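Local coordinates for protein Ribose/Galactose Isomerase (Vibrio parahaemolyticus, PDB 3ONO) that probably interconverts aldose and ketose forms of sugar phosphates, at residues Asp68-Gly73 with Gly110-Leu115. Sequence-based numbering, arbitrary orientation.
Sequences DFVVTG and GNAISL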
loop_
_atom_site.group_PDB
_atom_site.type_symbol
_atom_site.label_atom_id
_atom_site.label_comp_id
_atom_site.label_asym_id
_atom_site.label_seq_id
_atom_site.Cartn_x
_atom_site.Cartn_y
_atom_site.Cartn_z
ATOM N N ASP A 68 20.363 18.361 -10.498
ATOM C CA ASP A 68 20.877 17.430 -9.506
ATOM C C ASP A 68 19.948 16.248 -9.283
ATOM O O ASP A 68 20.398 15.203 -8.826
ATOM C CB ASP A 68 21.088 18.143 -8.170
ATOM C CG ASP A 68 21.976 19.367 -8.307
ATOM O OD1 ASP A 68 23.106 19.197 -8.810
ATOM O OD2 ASP A 68 21.522 20.475 -7.936
ATOM N N PHE A 69 18.668 16.405 -9.613
ATOM C CA PHE A 69 17.669 15.393 -9.261
ATOM C C PHE A 69 16.519 15.464 -10.254
ATOM O O PHE A 69 16.159 16.545 -10.727
ATOM C CB PHE A 69 17.133 15.661 -7.850
ATOM C CG PHE A 69 16.567 14.433 -7.164
ATOM C CD1 PHE A 69 15.238 14.095 -7.322
ATOM C CD2 PHE A 69 17.374 13.623 -6.376
ATOM C CE1 PHE A 69 14.700 12.976 -6.681
ATOM C CE2 PHE A 69 16.850 12.487 -5.729
ATOM C CZ PHE A 69 15.509 12.165 -5.892
ATOM N N VAL A 70 15.945 14.310 -10.564
ATOM C CA VAL A 70 14.819 14.223 -11.483
ATOM C C VAL A 70 13.594 13.617 -10.800
ATOM O O VAL A 70 13.690 12.583 -10.152
ATOM C CB VAL A 70 15.203 13.371 -12.716
ATOM C CG1 VAL A 70 13.954 12.948 -13.513
ATOM C CG2 VAL A 70 16.210 14.148 -13.584
ATOM N N VAL A 71 12.446 14.267 -10.951
ATOM C CA VAL A 71 11.178 13.687 -10.525
ATOM C C VAL A 71 10.434 13.323 -11.803
ATOM O O VAL A 71 10.259 14.160 -12.675
ATOM C CB VAL A 71 10.343 14.664 -9.709
ATOM C CG1 VAL A 71 8.940 14.058 -9.446
ATOM C CG2 VAL A 71 11.026 14.970 -8.367
ATOM N N THR A 72 10.025 12.070 -11.927
ATOM C CA THR A 72 9.335 11.657 -13.140
ATOM C C THR A 72 8.282 10.624 -12.763
ATOM O O THR A 72 7.972 10.459 -11.581
ATOM C CB THR A 72 10.346 11.120 -14.193
ATOM O OG1 THR A 72 9.696 10.959 -15.461
ATOM C CG2 THR A 72 10.976 9.797 -13.745
ATOM N N GLY A 73 7.743 9.919 -13.755
ATOM C CA GLY A 73 6.768 8.878 -13.478
ATOM C C GLY A 73 5.890 8.647 -14.694
ATOM O O GLY A 73 6.130 9.204 -15.759
ATOM N N GLY A 110 20.367 7.846 -4.894
ATOM C CA GLY A 110 20.306 8.027 -6.335
ATOM C C GLY A 110 19.890 9.447 -6.670
ATOM O O GLY A 110 19.873 10.310 -5.790
ATOM N N ASN A 111 19.529 9.688 -7.924
ATOM C CA ASN A 111 19.257 11.048 -8.394
ATOM C C ASN A 111 17.965 11.182 -9.201
ATOM O O ASN A 111 17.757 12.172 -9.880
ATOM C CB ASN A 111 20.461 11.615 -9.198
ATOM C CG ASN A 111 20.847 10.751 -10.377
ATOM O OD1 ASN A 111 20.159 9.783 -10.713
ATOM N ND2 ASN A 111 21.974 11.096 -11.021
ATOM N N ALA A 112 17.092 10.188 -9.119
ATOM C CA ALA A 112 15.792 10.292 -9.776
ATOM C C ALA A 112 14.787 9.419 -9.058
ATOM O O ALA A 112 15.164 8.406 -8.481
ATOM C CB ALA A 112 15.905 9.872 -11.226
ATOM N N ILE A 113 13.516 9.825 -9.054
ATOM C CA ILE A 113 12.462 8.954 -8.552
ATOM C C ILE A 113 11.322 8.916 -9.564
ATOM O O ILE A 113 11.066 9.912 -10.252
ATOM C CB ILE A 113 11.916 9.434 -7.200
ATOM C CG1 ILE A 113 11.491 10.899 -7.280
ATOM C CG2 ILE A 113 12.975 9.238 -6.129
ATOM C CD1 ILE A 113 10.946 11.451 -5.931
ATOM N N SER A 114 10.656 7.770 -9.648
ATOM C CA SER A 114 9.537 7.592 -10.578
ATOM C C SER A 114 8.272 7.290 -9.801
ATOM O O SER A 114 8.206 6.302 -9.060
ATOM C CB SER A 114 9.826 6.455 -11.548
ATOM O OG SER A 114 8.741 6.257 -12.455
ATOM N N LEU A 115 7.272 8.157 -9.958
ATOM C CA LEU A 115 6.010 8.014 -9.238
ATOM C C LEU A 115 4.955 7.364 -10.109
ATOM O O LEU A 115 5.060 7.392 -11.334
ATOM C CB LEU A 115 5.498 9.402 -8.818
ATOM C CG LEU A 115 6.133 10.025 -7.566
ATOM C CD1 LEU A 115 7.628 10.319 -7.782
ATOM C CD2 LEU A 115 5.398 11.323 -7.187
#
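V70 and T72 pair with the strand of I113 and L115 through four backbone hydrogen bonds, and the short strand axes run parallel, 25° apart and 4.2 Å at closest approach. V70 N donates to N111 O and V70 O accepts from I113 N (3.0 Å); two residues further on, T72 N donates to I113 O and T72 O accepts from L115 N (2.9 Å). This is the ladder of a parallel pair, in which V70 and T72 each turn both N-H and C=O toward the partner. The bond from T72 N lies almost on the I113 C=O direction, whereas L115 N meets T72 O at a marked bend, 135°. A112 CA-H adds a contact of 3.1 Å to V70 O.

The pair forms the middle of a five-stranded parallel sheet of order 2-1-3-5-4, as in a Rossmann-like alpha-beta-alpha sandwich. Strand 5-8 flanks 69-74 on its other edge, with backbone hydrogen bonds from V71 to A7 and to M9 just beyond it, while helices 51-63 and 78-85 cover the face bearing V70, T72, A112 and S114.

On the face of V71, I113 and L115, the F69 ring reaches over the start of the neighbouring strand because CG stands anti to the backbone N (chi1 -156°). One ring face rests on the N111-A112 peptide, offset toward the ring's rim, N111 C lying 3.8 Å above its plane. I113 CG1 approaches the ring edge, 3.9 Å from F69 CE1, and F137 packs edge-to-face with the same ring. Past it, V71 CG2 touches I113 CG1.

Opposite, V70 CB meets A112 CB at 3.9 Å, and T72 CG2 lies 3.5 Å from I113 O. T72 OG1 is hydrogen-bonded to M9 O and S114 OG to G77 O, satisfying two buried hydroxyls. N111 OD1 accepts from V91 N and ND2 donates to G89 O; a glycerol, probably from the crystallisation liquor, lies close by.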